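Local coordinates for protein nitrilotriacetate monooxygenase component B (Bacillus cereus ATCC 14579, PDB 3BPK) that probably binds FMN and serves as the flavin reductase-like component of a monooxygenase system, at residues I111-I124 with G128-L140. Numbering follows the deposited sequence.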
ATOM      1  N   ILE B 111      13.612   4.838  18.946  1.00 18.54           N
ATOM      2  CA  ILE B 111      12.714   4.242  19.910  0.60 18.41           C
ATOM      3  C   ILE B 111      12.950   4.851  21.296  1.00 18.48           C
ATOM      4  O   ILE B 111      12.003   5.297  21.948  1.00 19.13           O
ATOM      5  CB  ILE B 111      12.897   2.705  19.935  0.60 18.82           C
ATOM      6  CG1 ILE B 111      12.540   2.117  18.558  0.60 18.67           C
ATOM      7  CG2 ILE B 111      12.092   2.062  21.062  0.60 18.69           C
ATOM      8  CD1 ILE B 111      11.197   2.629  17.957  0.60 17.35           C
ATOM      9  N   GLU B 112      14.219   4.875  21.718  1.00 18.85           N
ATOM     10  CA  GLU B 112      14.535   5.461  23.028  1.00 20.87           C
ATOM     11  C   GLU B 112      14.285   6.983  23.056  1.00 21.42           C
ATOM     12  O   GLU B 112      13.742   7.529  24.064  1.00 22.98           O
ATOM     13  CB  GLU B 112      15.966   5.080  23.458  1.00 20.26           C
ATOM     14  CG  GLU B 112      16.196   3.569  23.635  1.00 21.44           C
ATOM     15  CD  GLU B 112      15.433   2.913  24.788  1.00 21.84           C
ATOM     16  OE1 GLU B 112      14.733   3.613  25.567  1.00 22.85           O
ATOM     17  OE2 GLU B 112      15.497   1.669  24.878  1.00 24.90           O
ATOM     18  N   LEU B 113      14.627   7.688  21.971  1.00 22.65           N
ATOM     19  CA  LEU B 113      14.322   9.115  21.872  0.60 23.76           C
ATOM     20  C   LEU B 113      12.830   9.406  22.072  1.00 23.81           C
ATOM     21  O   LEU B 113      12.460  10.363  22.770  1.00 25.08           O
ATOM     22  CB  LEU B 113      14.776   9.663  20.519  0.60 24.89           C
ATOM     23  CG  LEU B 113      14.481  11.145  20.209  0.60 26.83           C
ATOM     24  CD1 LEU B 113      15.662  12.032  20.620  0.60 27.56           C
ATOM     25  CD2 LEU B 113      14.147  11.349  18.707  0.60 26.53           C
ATOM     26  N   ALA B 114      11.979   8.579  21.447  1.00 22.22           N
ATOM     27  CA  ALA B 114      10.527   8.792  21.489  1.00 22.68           C
ATOM     28  C   ALA B 114       9.844   8.230  22.753  1.00 22.01           C
ATOM     29  O   ALA B 114       8.610   8.282  22.887  1.00 22.65           O
ATOM     30  CB  ALA B 114       9.892   8.219  20.204  1.00 22.82           C
ATOM     31  N   LYS B 115      10.652   7.708  23.682  1.00 21.25           N
ATOM     32  CA  LYS B 115      10.141   7.210  24.976  1.00 20.61           C
ATOM     33  C   LYS B 115       9.262   5.971  24.751  1.00 20.45           C
ATOM     34  O   LYS B 115       8.344   5.690  25.543  1.00 23.29           O
ATOM     35  CB  LYS B 115       9.404   8.319  25.772  1.00 21.37           C
ATOM     36  CG  LYS B 115      10.308   9.525  26.028  1.00 22.17           C
ATOM     37  CD  LYS B 115       9.686  10.489  27.002  1.00 26.21           C
ATOM     38  CE  LYS B 115      10.561  11.710  27.172  1.00 28.73           C
ATOM     39  NZ  LYS B 115       9.963  12.780  26.376  1.00 35.02           N
ATOM     40  N   LEU B 116       9.571   5.217  23.692  1.00 18.99           N
ATOM     41  CA  LEU B 116       8.862   3.963  23.418  1.00 18.17           C
ATOM     42  C   LEU B 116       9.613   2.818  24.084  1.00 18.68           C
ATOM     43  O   LEU B 116      10.762   2.991  24.533  1.00 20.08           O
ATOM     44  CB  LEU B 116       8.765   3.759  21.900  1.00 18.01           C
ATOM     45  CG  LEU B 116       7.799   4.713  21.185  1.00 17.80           C
ATOM     46  CD1 LEU B 116       8.006   4.582  19.670  1.00 21.53           C
ATOM     47  CD2 LEU B 116       6.302   4.489  21.532  1.00 20.02           C
ATOM     48  N   THR B 117       8.972   1.658  24.168  1.00 18.39           N
ATOM     49  CA  THR B 117       9.470   0.580  25.039  1.00 19.51           C
ATOM     50  C   THR B 117       9.743  -0.697  24.263  1.00 19.07           C
ATOM     51  O   THR B 117       8.793  -1.324  23.756  1.00 19.52           O
ATOM     52  CB  THR B 117       8.371   0.263  26.082  1.00 20.16           C
ATOM     53  OG1 THR B 117       7.950   1.473  26.716  1.00 22.41           O
ATOM     54  CG2 THR B 117       8.836  -0.749  27.124  1.00 21.02           C
ATOM     55  N   PRO B 118      11.022  -1.094  24.166  1.00 19.05           N
ATOM     56  CA  PRO B 118      11.324  -2.336  23.428  1.00 19.53           C
ATOM     57  C   PRO B 118      10.634  -3.549  24.055  1.00 19.10           C
ATOM     58  O   PRO B 118      10.509  -3.655  25.276  1.00 20.19           O
ATOM     59  CB  PRO B 118      12.854  -2.476  23.550  1.00 19.66           C
ATOM     60  CG  PRO B 118      13.326  -1.110  23.862  1.00 20.60           C
ATOM     61  CD  PRO B 118      12.248  -0.448  24.676  1.00 20.43           C
ATOM     62  N   ILE B 119      10.204  -4.471  23.207  1.00 17.41           N
ATOM     63  CA  ILE B 119       9.676  -5.752  23.656  1.00 17.78           C
ATOM     64  C   ILE B 119      10.263  -6.843  22.762  1.00 18.83           C
ATOM     65  O   ILE B 119      10.192  -6.777  21.531  1.00 17.89           O
ATOM     66  CB  ILE B 119       8.122  -5.740  23.663  1.00 17.97           C
ATOM     67  CG1 ILE B 119       7.547  -7.020  24.251  1.00 21.60           C
ATOM     68  CG2 ILE B 119       7.527  -5.492  22.251  1.00 18.67           C
ATOM     69  CD1 ILE B 119       6.110  -6.860  24.748  1.00 24.63           C
ATOM     70  N   GLU B 120      10.882  -7.832  23.385  1.00 19.98           N
ATOM     71  CA  GLU B 120      11.580  -8.861  22.627  0.50 21.11           C
ATOM     72  C   GLU B 120      10.605  -9.693  21.793  1.00 19.94           C
ATOM     73  O   GLU B 120       9.459  -9.941  22.199  1.00 21.31           O
ATOM     74  CB  GLU B 120      12.441  -9.747  23.545  0.50 21.73           C
ATOM     75  CG  GLU B 120      13.897  -9.287  23.630  0.50 23.61           C
ATOM     76  CD  GLU B 120      14.697 -10.011  24.716  0.50 24.44           C
ATOM     77  OE1 GLU B 120      14.201 -11.038  25.240  0.50 29.50           O
ATOM     78  OE2 GLU B 120      15.817  -9.543  25.045  0.50 28.56           O
ATOM     79  N   SER B 121      11.060 -10.085  20.601  1.00 19.02           N
ATOM     80  CA  SER B 121      10.281 -10.918  19.685  1.00 18.03           C
ATOM     81  C   SER B 121      10.483 -12.404  20.015  1.00 18.64           C
ATOM     82  O   SER B 121      11.504 -12.775  20.642  1.00 21.05           O
ATOM     83  CB  SER B 121      10.731 -10.655  18.240  1.00 17.29           C
ATOM     84  OG  SER B 121      10.251  -9.383  17.832  1.00 17.35           O
ATOM     85  N   GLU B 122       9.519 -13.234  19.598  1.00 18.96           N
ATOM     86  CA  GLU B 122       9.498 -14.672  19.916  1.00 20.67           C
ATOM     87  C   GLU B 122      10.293 -15.511  18.904  1.00 20.98           C
ATOM     88  O   GLU B 122      11.011 -16.461  19.300  1.00 22.05           O
ATOM     89  CB  GLU B 122       8.042 -15.172  19.936  1.00 20.66           C
ATOM     90  CG  GLU B 122       7.213 -14.592  21.076  1.00 23.41           C
ATOM     91  CD  GLU B 122       5.729 -14.976  21.002  1.00 23.77           C
ATOM     92  OE1 GLU B 122       5.383 -15.856  20.201  1.00 33.26           O
ATOM     93  OE2 GLU B 122       4.936 -14.425  21.760  1.00 27.50           O
ATOM     94  N   VAL B 123      10.196 -15.153  17.614  1.00 20.23           N
ATOM     95  CA  VAL B 123      10.786 -15.947  16.530  1.00 20.36           C
ATOM     96  C   VAL B 123      12.045 -15.264  16.027  1.00 20.85           C
ATOM     97  O   VAL B 123      13.086 -15.893  15.864  1.00 23.74           O
ATOM     98  CB  VAL B 123       9.779 -16.159  15.336  1.00 20.77           C
ATOM     99  CG1 VAL B 123      10.430 -16.922  14.207  1.00 22.43           C
ATOM    100  CG2 VAL B 123       8.503 -16.836  15.801  1.00 22.13           C
ATOM    101  N   ILE B 124      11.962 -13.957  15.810  1.00 19.01           N
ATOM    102  CA  ILE B 124      13.112 -13.212  15.292  1.00 18.36           C
ATOM    103  C   ILE B 124      13.845 -12.538  16.439  1.00 19.29           C
ATOM    104  O   ILE B 124      13.350 -12.543  17.575  1.00 20.10           O
ATOM    105  CB  ILE B 124      12.658 -12.161  14.222  1.00 17.04           C
ATOM    106  CG1 ILE B 124      11.697 -11.114  14.817  1.00 17.76           C
ATOM    107  CG2 ILE B 124      12.008 -12.869  13.025  1.00 17.41           C
ATOM    108  CD1 ILE B 124      11.364  -9.997  13.811  1.00 16.93           C
ATOM    109  N   GLY B 128      10.318  -5.369  18.970  1.00 16.77           N
ATOM    110  CA  GLY B 128       9.330  -4.360  18.601  1.00 15.63           C
ATOM    111  C   GLY B 128       9.161  -3.370  19.738  1.00 16.61           C
ATOM    112  O   GLY B 128      10.035  -3.249  20.629  1.00 16.77           O
ATOM    113  N   VAL B 129       8.039  -2.656  19.703  1.00 15.71           N
ATOM    114  CA  VAL B 129       7.668  -1.758  20.790  1.00 16.38           C
ATOM    115  C   VAL B 129       6.364  -2.204  21.452  1.00 16.50           C
ATOM    116  O   VAL B 129       5.418  -2.615  20.779  1.00 16.47           O
ATOM    117  CB  VAL B 129       7.602  -0.276  20.351  1.00 17.10           C
ATOM    118  CG1 VAL B 129       8.978   0.189  19.833  1.00 17.34           C
ATOM    119  CG2 VAL B 129       6.495  -0.003  19.304  1.00 16.83           C
ATOM    120  N   LYS B 130       6.318  -2.077  22.780  1.00 16.64           N
ATOM    121  CA  LYS B 130       5.170  -2.487  23.555  1.00 17.87           C
ATOM    122  C   LYS B 130       3.918  -1.643  23.293  1.00 17.49           C
ATOM    123  O   LYS B 130       2.801  -2.151  23.406  1.00 18.37           O
ATOM    124  CB  LYS B 130       5.555  -2.411  25.056  1.00 19.14           C
ATOM    125  CG  LYS B 130       4.499  -2.917  25.983  1.00 23.75           C
ATOM    126  CD  LYS B 130       5.020  -2.776  27.432  1.00 26.93           C
ATOM    127  CE  LYS B 130       3.904  -2.963  28.459  1.00 32.09           C
ATOM    128  NZ  LYS B 130       3.607  -4.405  28.458  1.00 36.00           N
ATOM    129  N   GLU B 131       4.114  -0.362  22.925  1.00 17.47           N
ATOM    130  CA  GLU B 131       3.012   0.563  22.732  1.00 17.60           C
ATOM    131  C   GLU B 131       2.049   0.172  21.592  1.00 17.31           C
ATOM    132  O   GLU B 131       0.866   0.563  21.625  1.00 19.21           O
ATOM    133  CB  GLU B 131       3.524   1.984  22.504  1.00 17.78           C
ATOM    134  CG  GLU B 131       4.137   2.664  23.765  1.00 20.08           C
ATOM    135  CD  GLU B 131       5.536   2.201  24.158  1.00 20.45           C
ATOM    136  OE1 GLU B 131       6.183   1.446  23.410  1.00 20.00           O
ATOM    137  OE2 GLU B 131       5.988   2.624  25.262  1.00 22.82           O
ATOM    138  N   ALA B 132       2.523  -0.596  20.594  1.00 16.20           N
ATOM    139  CA  ALA B 132       1.619  -1.029  19.519  1.00 15.85           C
ATOM    140  C   ALA B 132       0.569  -2.016  20.005  1.00 16.12           C
ATOM    141  O   ALA B 132       0.865  -2.874  20.863  1.00 17.12           O
ATOM    142  CB  ALA B 132       2.426  -1.674  18.392  1.00 16.89           C
ATOM    143  N   ASN B 133      -0.643  -1.915  19.443  1.00 16.04           N
ATOM    144  CA  ASN B 133      -1.712  -2.862  19.713  0.60 15.77           C
ATOM    145  C   ASN B 133      -1.676  -4.069  18.746  1.00 15.46           C
ATOM    146  O   ASN B 133      -2.241  -5.121  19.024  1.00 16.73           O
ATOM    147  CB  ASN B 133      -3.062  -2.126  19.682  0.60 17.20           C
ATOM    148  CG  ASN B 133      -3.206  -1.135  20.848  0.60 18.37           C
ATOM    149  OD1 ASN B 133      -3.574  -1.541  21.950  0.60 22.32           O
ATOM    150  ND2 ASN B 133      -2.908   0.153  20.613  0.60 20.43           N
ATOM    151  N   ILE B 134      -1.041  -3.894  17.580  1.00 14.31           N
ATOM    152  CA  ILE B 134      -0.853  -5.017  16.665  1.00 14.64           C
ATOM    153  C   ILE B 134       0.548  -4.875  16.114  1.00 14.63           C
ATOM    154  O   ILE B 134       0.963  -3.783  15.664  1.00 14.84           O
ATOM    155  CB  ILE B 134      -1.862  -5.016  15.470  1.00 14.80           C
ATOM    156  CG1 ILE B 134      -3.324  -5.074  15.957  1.00 15.47           C
ATOM    157  CG2 ILE B 134      -1.537  -6.214  14.478  1.00 14.53           C
ATOM    158  CD1 ILE B 134      -4.360  -4.927  14.829  1.00 16.30           C
ATOM    159  N   ARG B 135       1.307  -5.953  16.203  1.00 14.58           N
ATOM    160  CA  ARG B 135       2.602  -5.987  15.533  1.00 16.52           C
ATOM    161  C   ARG B 135       2.903  -7.341  14.946  1.00 16.29           C
ATOM    162  O   ARG B 135       2.352  -8.378  15.369  1.00 16.94           O
ATOM    163  CB  ARG B 135       3.696  -5.502  16.453  1.00 17.67           C
ATOM    164  CG  ARG B 135       4.122  -6.489  17.526  1.00 17.13           C
ATOM    165  CD  ARG B 135       5.232  -5.885  18.417  1.00 17.24           C
ATOM    166  NE  ARG B 135       5.824  -6.958  19.203  1.00 20.35           N
ATOM    167  CZ  ARG B 135       5.270  -7.510  20.292  1.00 20.52           C
ATOM    168  NH1 ARG B 135       4.139  -7.048  20.814  1.00 21.31           N
ATOM    169  NH2 ARG B 135       5.881  -8.534  20.855  1.00 21.09           N
HETATM  170  N   MSE B 136       3.779  -7.331  13.950  1.00 14.62           N
HETATM  171  CA  MSE B 136       4.062  -8.523  13.166  1.00 15.15           C
HETATM  172  C   MSE B 136       5.551  -8.710  13.058  1.00 14.94           C
HETATM  173  O   MSE B 136       6.256  -7.835  12.553  1.00 14.66           O
HETATM  174  CB  MSE B 136       3.501  -8.322  11.749  1.00 15.90           C
HETATM  175  CG  MSE B 136       1.941  -8.321  11.739  1.00 17.83           C
HETATM  176 SE   MSE B 136       1.219  -7.653  10.062  0.70 18.70          SE
HETATM  177  CE  MSE B 136       1.474  -5.779  10.490  1.00 21.98           C
ATOM    178  N   GLU B 137       6.030  -9.856  13.533  1.00 14.90           N
ATOM    179  CA  GLU B 137       7.446 -10.190  13.368  1.00 14.48           C
ATOM    180  C   GLU B 137       7.590 -10.648  11.943  1.00 15.11           C
ATOM    181  O   GLU B 137       6.820 -11.529  11.483  1.00 14.52           O
ATOM    182  CB  GLU B 137       7.860 -11.329  14.296  1.00 16.24           C
ATOM    183  CG  GLU B 137       7.698 -10.999  15.773  1.00 15.31           C
ATOM    184  CD  GLU B 137       8.095 -12.155  16.691  1.00 17.36           C
ATOM    185  OE1 GLU B 137       8.942 -12.983  16.286  1.00 18.48           O
ATOM    186  OE2 GLU B 137       7.575 -12.176  17.830  1.00 18.15           O
ATOM    187  N   CYS B 138       8.555 -10.034  11.242  1.00 13.76           N
ATOM    188  CA  CYS B 138       8.784 -10.408   9.838  1.00 14.15           C
ATOM    189  C   CYS B 138      10.186 -10.921   9.551  1.00 14.84           C
ATOM    190  O   CYS B 138      11.180 -10.449  10.151  1.00 15.27           O
ATOM    191  CB  CYS B 138       8.552  -9.213   8.935  1.00 15.01           C
ATOM    192  SG  CYS B 138       6.823  -8.648   8.940  1.00 16.96           S
ATOM    193  N   VAL B 139      10.249 -11.862   8.607  1.00 14.45           N
ATOM    194  CA  VAL B 139      11.538 -12.168   7.977  1.00 15.10           C
ATOM    195  C   VAL B 139      11.526 -11.558   6.566  1.00 15.74           C
ATOM    196  O   VAL B 139      10.466 -11.397   5.919  1.00 15.76           O
ATOM    197  CB  VAL B 139      11.858 -13.687   7.924  1.00 16.00           C
ATOM    198  CG1 VAL B 139      11.945 -14.270   9.342  1.00 15.81           C
ATOM    199  CG2 VAL B 139      10.799 -14.426   7.091  1.00 17.32           C
ATOM    200  N   LEU B 140      12.709 -11.206   6.093  1.00 15.76           N
ATOM    201  CA  LEU B 140      12.793 -10.552   4.805  1.00 16.09           C
ATOM    202  C   LEU B 140      12.761 -11.618   3.715  1.00 17.39           C
ATOM    203  O   LEU B 140      13.686 -12.470   3.632  1.00 18.43           O
ATOM    204  CB  LEU B 140      14.096  -9.761   4.726  1.00 16.49           C
ATOM    205  CG  LEU B 140      14.256  -8.999   3.401  1.00 17.23           C
ATOM    206  CD1 LEU B 140      13.216  -7.888   3.283  1.00 16.15           C
ATOM    207  CD2 LEU B 140      15.691  -8.449   3.220  1.00 18.68           C
TER
HETATM  208  O   HOH W   1       5.309   5.798  25.342  1.00 47.07           O
HETATM  209  O   HOH W   2       8.497  -8.038  19.317  1.00 20.71           O
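E137 reaches from its strand to the backbone of E122, V123 and I124. Its CB lies 3.8 Å from I124 CD1; CG passes S121 OG and CD packs on S121 CB. With CG beside the backbone N (chi1 -62°) and the chain extended beyond it, the carboxylate faces three successive amides. OE2 receives E122 N at 2.8 Å, nearly straight but 30° out of the carboxylate plane, and also hydrogen-bonds to H166 NE2. OE1 takes V123 N on its syn lone pair, and I124 N at 3.2 Å nearly along the C-O axis. Both oxygens of this buried group therefore have partners, and the amides fix its rotation.

In the flavin reductase-like domain, this ties the connecting loop of a short antiparallel hairpin (strands 118-119 and 128-129) to the strand 134-146 of the main sheet. I119 and G128 form the hairpin's hydrogen-bonded pair, with I119 N to G128 O and G128 N to I119 O both 2.9 Å. I119 CG2 sits 3.6 Å above the centre of the R135 guanidinium, while R135 NE donates to a water that in turn donates to I119 O and S121 OG; S121 OG is also hydrogen-bonded to V126 O.

At the other end, E131, bent at chi2 (76°), folds back to T117: OE1 accepts T117 N, and OE2 accepts T117 OG1 at 2.7 Å, both on the syn side. L116 CD2 rests 3.6 Å from E131 CD.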